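Local structure of galactonate dehydratase (Zobellia galactanivorans, 5OLC) at residues P303-W309 and E337-T341; G54-G58 and D277-A281; V18-K22 and E342-R346; V316-A320 and L361-C365. The protein belongs to the enolase superfamily, joining an N-terminal domain of the mandelate racemase/muconate lactonizing enzyme type to a barrel of the enolase C-terminal type. All coordinates share one frame; numbering follows the deposited sequence.

Contact 1 of 4, residues P303-W309 and E337-T341; sequences PHTWGTW and ELDRT
Glu337 meets His304 and Thr305 along one side of the loop 303-309. Its CG is anti to the backbone N (chi1 -164°), and the chain is extended from there. This carries the carboxylate past the carbonyl of Thr305 and brings it close to the His304 ring, obliquely. Glu337 OE1 comes to 3.2 Å from His304 CD2, with carboxylate and imidazole almost perpendicular, 85° apart. The main polar partners lie elsewhere: Lys172 forms a salt bridge with Glu337 OE1, and the partner of His304 is Asp277. Thr305 OG1 donates to Glu337 O at 3.1 Å, in the carbonyl plane and on a lone pair. The loop follows strand 300-301, and 337-339 is a strand of the barrel. The contact therefore lies at the C-terminal end of the barrel strands, where enolase-superfamily proteins have their active site. Trp306 reaches Asp339 with the pyrrole side of its indole. Trp306 CD1 is 3.6 Å from Asp339 CG, and the ring is tilted 47° from the carboxylate. Thr341 OG1 donates to Asp339 OD1 at 2.7 Å, on the syn side, while Asp339 OD2 forms a salt bridge with Arg37. Arg37 also makes a cation-pi contact with Trp306.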
loop_
_atom_site.group_PDB
_atom_site.type_symbol
_atom_site.label_atom_id
_atom_site.label_comp_id
_atom_site.label_asym_id
_atom_site.label_seq_id
_atom_site.Cartn_x
_atom_site.Cartn_y
_atom_site.Cartn_z
ATOM N N PRO A 303 17.153 -25.964 7.121
ATOM C CA PRO A 303 15.958 -26.807 7.223
ATOM C C PRO A 303 15.682 -27.340 8.628
ATOM O O PRO A 303 16.567 -27.335 9.495
ATOM C CB PRO A 303 16.217 -27.910 6.196
ATOM C CG PRO A 303 17.675 -28.019 6.121
ATOM C CD PRO A 303 18.237 -26.649 6.387
ATOM N N HIS A 304 14.436 -27.752 8.863
ATOM C CA HIS A 304 14.041 -28.353 10.126
ATOM C C HIS A 304 14.218 -29.867 9.943
ATOM O O HIS A 304 13.820 -30.398 8.897
ATOM C CB HIS A 304 12.584 -27.992 10.464
ATOM C CG HIS A 304 12.088 -28.586 11.754
ATOM N ND1 HIS A 304 11.186 -29.650 11.768
ATOM C CD2 HIS A 304 12.379 -28.242 13.032
ATOM C CE1 HIS A 304 10.972 -29.920 13.048
ATOM N NE2 HIS A 304 11.668 -29.104 13.847
ATOM N N THR A 305 14.884 -30.542 10.916
ATOM C CA THR A 305 15.109 -32.000 10.888
ATOM C C THR A 305 14.900 -32.623 12.260
ATOM O O THR A 305 15.619 -32.287 13.205
ATOM C CB THR A 305 16.457 -32.428 10.252
ATOM O OG1 THR A 305 17.289 -31.300 9.955
ATOM C CG2 THR A 305 16.261 -33.280 9.018
ATOM N N TRP A 306 13.906 -33.533 12.366
ATOM C CA TRP A 306 13.563 -34.210 13.616
ATOM C C TRP A 306 12.971 -35.608 13.368
ATOM O O TRP A 306 11.818 -35.885 13.734
ATOM C CB TRP A 306 12.629 -33.328 14.474
ATOM C CG TRP A 306 12.726 -33.553 15.957
ATOM C CD1 TRP A 306 13.782 -33.243 16.767
ATOM C CD2 TRP A 306 11.687 -34.046 16.823
ATOM N NE1 TRP A 306 13.482 -33.544 18.078
ATOM C CE2 TRP A 306 12.202 -34.046 18.141
ATOM C CE3 TRP A 306 10.378 -34.523 16.608
ATOM C CZ2 TRP A 306 11.450 -34.490 19.242
ATOM C CZ3 TRP A 306 9.635 -34.963 17.697
ATOM C CH2 TRP A 306 10.167 -34.941 18.996
ATOM N N GLY A 307 13.791 -36.480 12.781
ATOM C CA GLY A 307 13.406 -37.855 12.484
ATOM C C GLY A 307 14.550 -38.842 12.539
ATOM O O GLY A 307 15.418 -38.745 13.417
ATOM N N THR A 308 14.547 -39.818 11.606
ATOM C CA THR A 308 15.603 -40.834 11.522
ATOM C C THR A 308 16.702 -40.318 10.587
ATOM O O THR A 308 16.646 -39.162 10.160
ATOM C CB THR A 308 15.054 -42.207 11.078
ATOM O OG1 THR A 308 14.770 -42.186 9.687
ATOM C CG2 THR A 308 13.849 -42.667 11.861
ATOM N N TRP A 309 17.689 -41.158 10.246
ATOM C CA TRP A 309 18.739 -40.730 9.338
ATOM C C TRP A 309 18.242 -40.619 7.910
ATOM O O TRP A 309 18.945 -40.001 7.114
ATOM C CB TRP A 309 19.997 -41.593 9.438
ATOM C CG TRP A 309 20.676 -41.504 10.766
ATOM C CD1 TRP A 309 20.523 -42.361 11.816
ATOM C CD2 TRP A 309 21.613 -40.504 11.195
ATOM N NE1 TRP A 309 21.303 -41.955 12.879
ATOM C CE2 TRP A 309 21.974 -40.811 12.528
ATOM C CE3 TRP A 309 22.200 -39.390 10.577
ATOM C CZ2 TRP A 309 22.893 -40.044 13.255
ATOM C CZ3 TRP A 309 23.114 -38.630 11.301
ATOM C CH2 TRP A 309 23.452 -38.959 12.620
ATOM N N GLU A 337 19.795 -29.092 11.435
ATOM C CA GLU A 337 19.281 -29.637 12.688
ATOM C C GLU A 337 19.704 -31.084 12.925
ATOM O O GLU A 337 19.242 -31.998 12.235
ATOM C CB GLU A 337 17.751 -29.463 12.811
ATOM C CG GLU A 337 17.233 -29.648 14.231
ATOM C CD GLU A 337 15.842 -29.133 14.543
ATOM O OE1 GLU A 337 15.425 -28.110 13.950
ATOM O OE2 GLU A 337 15.200 -29.709 15.452
ATOM N N LEU A 338 20.556 -31.285 13.941
ATOM C CA LEU A 338 21.003 -32.613 14.327
ATOM C C LEU A 338 20.436 -32.978 15.703
ATOM O O LEU A 338 20.999 -32.572 16.726
ATOM C CB LEU A 338 22.540 -32.703 14.297
ATOM C CG LEU A 338 23.156 -34.107 14.307
ATOM C CD1 LEU A 338 22.965 -34.827 12.968
ATOM C CD2 LEU A 338 24.615 -34.036 14.624
ATOM N N ASP A 339 19.294 -33.718 15.716
ATOM C CA ASP A 339 18.615 -34.180 16.936
ATOM C C ASP A 339 19.548 -35.060 17.764
ATOM O O ASP A 339 19.970 -36.115 17.288
ATOM C CB ASP A 339 17.308 -34.931 16.598
ATOM C CG ASP A 339 16.505 -35.421 17.797
ATOM O OD1 ASP A 339 16.468 -34.705 18.823
ATOM O OD2 ASP A 339 15.889 -36.507 17.698
ATOM N N ARG A 340 19.911 -34.610 18.975
ATOM C CA ARG A 340 20.834 -35.375 19.826
ATOM C C ARG A 340 20.144 -36.059 21.034
ATOM O O ARG A 340 20.819 -36.618 21.908
ATOM C CB ARG A 340 22.037 -34.511 20.270
ATOM C CG ARG A 340 22.953 -33.990 19.148
ATOM C CD ARG A 340 23.260 -34.979 18.026
ATOM N NE ARG A 340 24.017 -36.149 18.469
ATOM C CZ ARG A 340 23.952 -37.346 17.893
ATOM N NH1 ARG A 340 23.151 -37.549 16.853
ATOM N NH2 ARG A 340 24.672 -38.353 18.364
ATOM N N THR A 341 18.797 -36.057 21.041
ATOM C CA THR A 341 17.975 -36.672 22.087
ATOM C C THR A 341 18.012 -38.211 21.977
ATOM O O THR A 341 18.674 -38.761 21.085
ATOM C CB THR A 341 16.525 -36.123 22.033
ATOM O OG1 THR A 341 15.916 -36.489 20.794
ATOM C CG2 THR A 341 16.448 -34.610 22.247
#

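Contact 2 of 4, residues G54-G58 and D277-A281; sequences GEGYG and DICAA
Tyr57 and Cys279 share the one clear hydrogen bond between residues 54-58 and 277-281. Tyr57 N donates to Cys279 O at 2.8 Å, with an angle of 152° at the hydrogen. The donor stands above the carbonyl plane, 55° out of it. The same oxygen also receives a CA-H...O contact from Gly56 CA at 3.4 Å. Gly56 has no side chain, and its CA lies directly against the carbonyl. This is an interdomain contact: the end of strand 51-56, in the N-terminal domain, meets the short helix 278-281 that follows barrel strand 273-274.

Apolar packing surrounds this bond. Tyr57 CB rests on Cys279 CB at 3.8 Å and on Ala280 CB at 4.1 Å. Cys279 SG lies against Glu55, 3.8 Å from Glu55 CB and nearer still to its carbonyl O.

The third element is a stack of flat groups. The carboxylate of Asp277 lies over one face of the Tyr57 ring, tilted by 22°. Its OD2 is 3.9 Å above the ring plane, displaced toward the rim. Asp277 is also the N-cap of helix 278-281, though its OD1 takes Cys279 N only through a weak bond. Asp277 OD2 accepts from His304 ND1, and the His304 ring packs edge-to-face with Tyr57. The stack on Tyr57, the weak cap bond and the His304 bond all meet on one carboxylate. Together they probably restrict its rotation.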
loop_
_atom_site.group_PDB
_atom_site.type_symbol
_atom_site.label_atom_id
_atom_site.label_comp_id
_atom_site.label_asym_id
_atom_site.label_seq_id
_atom_site.Cartn_x
_atom_site.Cartn_y
_atom_site.Cartn_z
ATOM N N GLY A 54 12.441 -43.335 2.258
ATOM C CA GLY A 54 11.850 -42.023 2.501
ATOM C C GLY A 54 11.254 -41.893 3.881
ATOM O O GLY A 54 11.153 -42.876 4.604
ATOM N N GLU A 55 10.866 -40.683 4.248
ATOM C CA GLU A 55 10.317 -40.368 5.556
ATOM C C GLU A 55 9.357 -39.172 5.467
ATOM O O GLU A 55 9.594 -38.228 4.709
ATOM C CB GLU A 55 11.479 -40.043 6.518
ATOM C CG GLU A 55 11.133 -39.956 7.993
ATOM C CD GLU A 55 12.361 -39.903 8.884
ATOM O OE1 GLU A 55 13.460 -40.261 8.410
ATOM O OE2 GLU A 55 12.233 -39.479 10.055
ATOM N N GLY A 56 8.283 -39.254 6.243
ATOM C CA GLY A 56 7.279 -38.212 6.402
ATOM C C GLY A 56 7.316 -37.679 7.822
ATOM O O GLY A 56 7.594 -38.449 8.750
ATOM N N TYR A 57 7.101 -36.358 8.002
ATOM C CA TYR A 57 7.134 -35.743 9.333
ATOM C C TYR A 57 5.738 -35.366 9.808
ATOM O O TYR A 57 5.021 -34.650 9.097
ATOM C CB TYR A 57 8.096 -34.541 9.388
ATOM C CG TYR A 57 8.157 -33.858 10.738
ATOM C CD1 TYR A 57 9.018 -34.309 11.734
ATOM C CD2 TYR A 57 7.386 -32.725 11.005
ATOM C CE1 TYR A 57 9.095 -33.664 12.974
ATOM C CE2 TYR A 57 7.450 -32.076 12.243
ATOM C CZ TYR A 57 8.306 -32.549 13.226
ATOM O OH TYR A 57 8.368 -31.905 14.441
ATOM N N GLY A 58 5.381 -35.845 11.005
ATOM C CA GLY A 58 4.090 -35.601 11.638
ATOM C C GLY A 58 3.484 -36.827 12.291
ATOM O O GLY A 58 4.231 -37.669 12.797
ATOM N N ASP A 277 10.772 -28.236 6.750
ATOM C CA ASP A 277 11.180 -29.611 7.010
ATOM C C ASP A 277 10.962 -30.359 5.697
ATOM O O ASP A 277 9.854 -30.333 5.145
ATOM C CB ASP A 277 10.377 -30.246 8.162
ATOM C CG ASP A 277 10.930 -31.579 8.657
ATOM O OD1 ASP A 277 10.921 -32.561 7.870
ATOM O OD2 ASP A 277 11.338 -31.651 9.841
ATOM N N ILE A 278 12.029 -30.992 5.175
ATOM C CA ILE A 278 11.997 -31.709 3.892
ATOM C C ILE A 278 10.872 -32.734 3.870
ATOM O O ILE A 278 10.075 -32.736 2.938
ATOM C CB ILE A 278 13.392 -32.294 3.518
ATOM C CG1 ILE A 278 14.429 -31.152 3.286
ATOM C CG2 ILE A 278 13.319 -33.187 2.290
ATOM C CD1 ILE A 278 15.753 -31.305 3.985
ATOM N N CYS A 279 10.740 -33.492 4.973
ATOM C CA CYS A 279 9.782 -34.577 5.231
ATOM C C CYS A 279 8.339 -34.096 5.470
ATOM O O CYS A 279 7.428 -34.921 5.626
ATOM C CB CYS A 279 10.286 -35.448 6.383
ATOM S SG CYS A 279 11.886 -36.250 6.062
ATOM N N ALA A 280 8.119 -32.779 5.452
ATOM C CA ALA A 280 6.793 -32.207 5.681
ATOM C C ALA A 280 6.329 -31.233 4.570
ATOM O O ALA A 280 5.216 -31.390 4.058
ATOM C CB ALA A 280 6.760 -31.522 7.036
ATOM N N ALA A 281 7.206 -30.263 4.176
ATOM C CA ALA A 281 6.947 -29.172 3.223
ATOM C C ALA A 281 6.705 -29.578 1.731
ATOM O O ALA A 281 6.169 -28.774 0.954
ATOM C CB ALA A 281 8.069 -28.144 3.307
#

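Contact 3 of 4, residues V18-K22 and E342-R346; sequences VISHK and ENALR
The backbones of strand residues 18-22 and of the helix start at 342-346 come closest at His21 and Leu345, whose CA atoms are 6.9 Å apart, so side chains fill the gap. Ala344 lies over one face of the His21 ring. The Ala344 CB sits over the ring centre in a CH-pi contact, 3.5 Å from the centroid and only 8° off the ring normal. Leu345 approaches the same ring at its edge, in plane, with Leu345 CD1 3.6 Å from His21 CD2. The imidazole is thus packed on a face and on an edge by consecutive residues of one helix turn.

The other branch of Leu345, CD2, presses on the strand backbone at Ile19 and Ser20. Leu345 CD2 lies 3.6 Å from the backbone C of Ile19. Ile19 slides past Leu345 in the opposite direction, and Ile19 CD1 reaches Leu345 CB at 3.7 Å. The chi1 of Ile19 (53°) sets CG1 between the backbone N and the carbonyl carbon and sends CD1 toward the helix.

Asn343 caps the helix that bears these side chains. Its OD1 takes Arg346 N at 3.1 Å, from well above the amide plane, and Leu345 N more weakly. Tyr381 of helix 375-381 touches both His21 and Ala344. Arg37 of the adjacent strand 36-46 packs on Leu345 and Asn343. The arrangement is an N-capped helix start of the C-terminal part of the chain, set against an outermost strand, within this chain, of the N-terminal three-stranded sheet. It is part of the interface between the two domains of the enolase-superfamily fold.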
loop_
_atom_site.group_PDB
_atom_site.type_symbol
_atom_site.label_atom_id
_atom_site.label_comp_id
_atom_site.label_asym_id
_atom_site.label_seq_id
_atom_site.Cartn_x
_atom_site.Cartn_y
_atom_site.Cartn_z
ATOM N N VAL A 18 5.185 -47.840 9.957
ATOM C CA VAL A 18 5.032 -47.021 11.161
ATOM C C VAL A 18 5.863 -47.705 12.229
ATOM O O VAL A 18 5.594 -48.864 12.572
ATOM C CB VAL A 18 3.567 -46.862 11.619
ATOM C CG1 VAL A 18 3.495 -46.076 12.918
ATOM C CG2 VAL A 18 2.722 -46.206 10.550
ATOM N N ILE A 19 6.890 -47.018 12.719
ATOM C CA ILE A 19 7.776 -47.601 13.718
ATOM C C ILE A 19 7.596 -46.866 15.045
ATOM O O ILE A 19 7.573 -45.634 15.066
ATOM C CB ILE A 19 9.251 -47.727 13.222
ATOM C CG1 ILE A 19 9.814 -46.383 12.674
ATOM C CG2 ILE A 19 9.350 -48.843 12.175
ATOM C CD1 ILE A 19 11.364 -46.273 12.544
ATOM N N SER A 20 7.390 -47.632 16.135
ATOM C CA SER A 20 7.131 -47.103 17.477
ATOM C C SER A 20 8.198 -47.470 18.530
ATOM O O SER A 20 8.774 -48.557 18.454
ATOM C CB SER A 20 5.754 -47.565 17.944
ATOM O OG SER A 20 5.356 -46.865 19.113
ATOM N N HIS A 21 8.451 -46.569 19.515
ATOM C CA HIS A 21 9.405 -46.777 20.627
ATOM C C HIS A 21 9.180 -45.780 21.783
ATOM O O HIS A 21 9.141 -44.576 21.540
ATOM C CB HIS A 21 10.873 -46.791 20.123
ATOM C CG HIS A 21 11.866 -46.046 20.962
ATOM N ND1 HIS A 21 12.367 -46.577 22.137
ATOM C CD2 HIS A 21 12.454 -44.848 20.739
ATOM C CE1 HIS A 21 13.219 -45.674 22.605
ATOM N NE2 HIS A 21 13.310 -44.622 21.792
ATOM N N LYS A 22 9.031 -46.285 23.032
ATOM C CA LYS A 22 8.823 -45.479 24.248
ATOM C C LYS A 22 10.122 -45.381 25.048
ATOM O O LYS A 22 10.807 -46.394 25.188
ATOM C CB LYS A 22 7.721 -46.100 25.122
ATOM N N GLU A 342 17.296 -38.898 22.890
ATOM C CA GLU A 342 17.210 -40.356 22.906
ATOM C C GLU A 342 16.267 -40.815 21.802
ATOM O O GLU A 342 15.080 -40.470 21.815
ATOM C CB GLU A 342 16.758 -40.864 24.285
ATOM C CG GLU A 342 17.917 -41.216 25.204
ATOM C CD GLU A 342 18.522 -40.094 26.030
ATOM O OE1 GLU A 342 18.344 -40.112 27.270
ATOM O OE2 GLU A 342 19.254 -39.256 25.455
ATOM N N ASN A 343 16.816 -41.547 20.819
ATOM C CA ASN A 343 16.034 -42.040 19.692
ATOM C C ASN A 343 16.561 -43.353 19.143
ATOM O O ASN A 343 17.514 -43.390 18.360
ATOM C CB ASN A 343 15.898 -40.982 18.599
ATOM C CG ASN A 343 14.728 -41.180 17.669
ATOM O OD1 ASN A 343 14.212 -42.287 17.466
ATOM N ND2 ASN A 343 14.349 -40.103 17.007
ATOM N N ALA A 344 15.906 -44.435 19.558
ATOM C CA ALA A 344 16.230 -45.783 19.140
ATOM C C ALA A 344 15.783 -46.025 17.699
ATOM O O ALA A 344 16.422 -46.808 17.012
ATOM C CB ALA A 344 15.580 -46.788 20.074
ATOM N N LEU A 345 14.718 -45.358 17.224
ATOM C CA LEU A 345 14.244 -45.551 15.842
ATOM C C LEU A 345 15.197 -44.913 14.844
ATOM O O LEU A 345 15.401 -45.433 13.746
ATOM C CB LEU A 345 12.840 -45.003 15.666
ATOM C CG LEU A 345 11.905 -45.360 16.789
ATOM C CD1 LEU A 345 11.307 -44.139 17.371
ATOM C CD2 LEU A 345 10.860 -46.343 16.349
ATOM N N ARG A 346 15.807 -43.798 15.252
ATOM C CA ARG A 346 16.786 -43.081 14.454
ATOM C C ARG A 346 18.124 -43.826 14.462
ATOM O O ARG A 346 18.701 -44.032 13.396
ATOM C CB ARG A 346 16.933 -41.641 14.982
ATOM C CG ARG A 346 18.110 -40.836 14.447
ATOM C CD ARG A 346 19.087 -40.499 15.553
ATOM N NE ARG A 346 18.512 -39.539 16.490
ATOM C CZ ARG A 346 19.080 -39.160 17.627
ATOM N NH1 ARG A 346 20.262 -39.651 17.985
ATOM N NH2 ARG A 346 18.481 -38.277 18.409
#

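Contact 4 of 4, residues V316-A320 and L361-C365; sequences VHLVA and LEVPC
Val316 and Leu361 make a close apolar pair between helix residues 316-320 and the chain at 361-365. The two side chains meet at an angle, Val316 CG1 lying 3.6 Å from Leu361 CD2. This one methyl group does most of the work of Val316. Its chi1 of -173° puts CG1 anti to the backbone N and aims it at the 361-365 chain, where it also meets Pro364 CD at 4.0 Å and Val363 CG2 at 4.2 Å. One helix turn on, Ala320 takes up the packing. Its CB faces both methyls of Val363, at 3.7 Å from CG2 and 3.8 Å from CG1. The two residues share a face of the helix, and the backbone bond from Ala320 N to Val316 O keeps them in step.

The remaining contact is between a ring nitrogen and a proline. His317 NE2 lies 3.5 Å from Pro364 CG, which approaches the imidazole obliquely. This is packing; the polar ends of His317 are used elsewhere. ND1 accepts from Ser126 N, and NE2 makes a weak bond to Leu369 O.

Around this core, Ile354 of strand 350-357 touches Val316, Leu361 and Pro364, and Met336 covers Val316 and Leu361. Strand 360-362 runs antiparallel to both 350-357 and 136-142. Helix 309-321 of the barrel domain follows barrel strand 300-301 and packs here on the strand 360-362 region, with Ser126 of helix 125-128 against Ala320 and Val363.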
loop_
_atom_site.group_PDB
_atom_site.type_symbol
_atom_site.label_atom_id
_atom_site.label_comp_id
_atom_site.label_asym_id
_atom_site.label_seq_id
_atom_site.Cartn_x
_atom_site.Cartn_y
_atom_site.Cartn_z
ATOM N N VAL A 316 21.300 -33.303 4.914
ATOM C CA VAL A 316 22.745 -33.307 4.612
ATOM C C VAL A 316 22.929 -32.933 3.143
ATOM O O VAL A 316 23.679 -32.011 2.829
ATOM C CB VAL A 316 23.468 -34.656 4.906
ATOM C CG1 VAL A 316 24.971 -34.512 4.723
ATOM C CG2 VAL A 316 23.149 -35.195 6.293
ATOM N N HIS A 317 22.199 -33.624 2.264
ATOM C CA HIS A 317 22.253 -33.406 0.833
ATOM C C HIS A 317 21.645 -32.079 0.412
ATOM O O HIS A 317 22.128 -31.495 -0.549
ATOM C CB HIS A 317 21.659 -34.596 0.085
ATOM C CG HIS A 317 22.570 -35.782 0.151
ATOM N ND1 HIS A 317 23.468 -36.056 -0.867
ATOM C CD2 HIS A 317 22.792 -36.649 1.169
ATOM C CE1 HIS A 317 24.159 -37.117 -0.465
ATOM N NE2 HIS A 317 23.788 -37.509 0.754
ATOM N N LEU A 318 20.649 -31.553 1.155
ATOM C CA LEU A 318 20.086 -30.246 0.790
ATOM C C LEU A 318 21.013 -29.087 1.170
ATOM O O LEU A 318 21.289 -28.260 0.294
ATOM C CB LEU A 318 18.666 -30.023 1.299
ATOM C CG LEU A 318 17.993 -28.800 0.679
ATOM C CD1 LEU A 318 16.812 -29.178 -0.198
ATOM C CD2 LEU A 318 17.661 -27.768 1.741
ATOM N N VAL A 319 21.527 -29.031 2.434
ATOM C CA VAL A 319 22.432 -27.935 2.834
ATOM C C VAL A 319 23.768 -28.010 2.030
ATOM O O VAL A 319 24.385 -26.969 1.774
ATOM C CB VAL A 319 22.641 -27.704 4.365
ATOM C CG1 VAL A 319 21.510 -28.293 5.208
ATOM C CG2 VAL A 319 24.004 -28.158 4.859
ATOM N N ALA A 320 24.160 -29.218 1.565
ATOM C CA ALA A 320 25.340 -29.364 0.721
ATOM C C ALA A 320 25.118 -28.552 -0.564
ATOM O O ALA A 320 25.974 -27.746 -0.903
ATOM C CB ALA A 320 25.592 -30.829 0.396
ATOM N N LEU A 361 30.456 -32.242 10.156
ATOM C CA LEU A 361 29.785 -33.322 9.441
ATOM C C LEU A 361 30.299 -33.291 8.013
ATOM O O LEU A 361 30.553 -32.210 7.485
ATOM C CB LEU A 361 28.271 -33.081 9.465
ATOM C CG LEU A 361 27.392 -34.279 9.196
ATOM C CD1 LEU A 361 26.345 -34.411 10.242
ATOM C CD2 LEU A 361 26.765 -34.182 7.844
ATOM N N GLU A 362 30.475 -34.468 7.398
ATOM C CA GLU A 362 31.015 -34.578 6.050
ATOM C C GLU A 362 30.012 -35.234 5.130
ATOM O O GLU A 362 29.593 -36.372 5.368
ATOM C CB GLU A 362 32.326 -35.369 6.090
ATOM C CG GLU A 362 33.175 -35.325 4.829
ATOM C CD GLU A 362 34.456 -36.127 4.987
ATOM O OE1 GLU A 362 35.283 -35.772 5.865
ATOM O OE2 GLU A 362 34.595 -37.159 4.288
ATOM N N VAL A 363 29.633 -34.503 4.075
ATOM C CA VAL A 363 28.659 -34.933 3.073
ATOM C C VAL A 363 29.141 -36.237 2.419
ATOM O O VAL A 363 30.298 -36.293 2.005
ATOM C CB VAL A 363 28.370 -33.806 2.028
ATOM C CG1 VAL A 363 27.286 -34.213 1.022
ATOM C CG2 VAL A 363 27.996 -32.491 2.713
ATOM N N PRO A 364 28.299 -37.301 2.360
ATOM C CA PRO A 364 28.742 -38.546 1.710
ATOM C C PRO A 364 28.711 -38.479 0.170
ATOM O O PRO A 364 27.957 -37.698 -0.414
ATOM C CB PRO A 364 27.776 -39.597 2.274
ATOM C CG PRO A 364 26.524 -38.844 2.505
ATOM C CD PRO A 364 26.900 -37.413 2.827
ATOM N N CYS A 365 29.520 -39.336 -0.477
ATOM C CA CYS A 365 29.679 -39.432 -1.931
ATOM C C CYS A 365 28.960 -40.652 -2.511
ATOM O O CYS A 365 28.934 -40.829 -3.730
ATOM C CB CYS A 365 31.162 -39.441 -2.284
ATOM S SG CYS A 365 32.196 -38.549 -1.096
#

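In the fold
From the N terminus, contact 3 opens first, on strand 11-22, and closes on helix 344-349, so it spans most of the chain. Contact 2 lies wholly within that span, running from strand 51-56 to the short helix 278-281. Contact 1 also falls inside it and opens only after contact 2 has closed. Contact 4 starts on helix 309-321, between the two segments of contact 1, and ends at 361-365. It therefore crosses both contact 1 and contact 3. Contacts 2 and 3 join the N-terminal domain to the barrel part. Contacts 1 and 4 stay within the barrel part. Contacts 1 and 2 touch directly, through Thr308 and Glu55 among others.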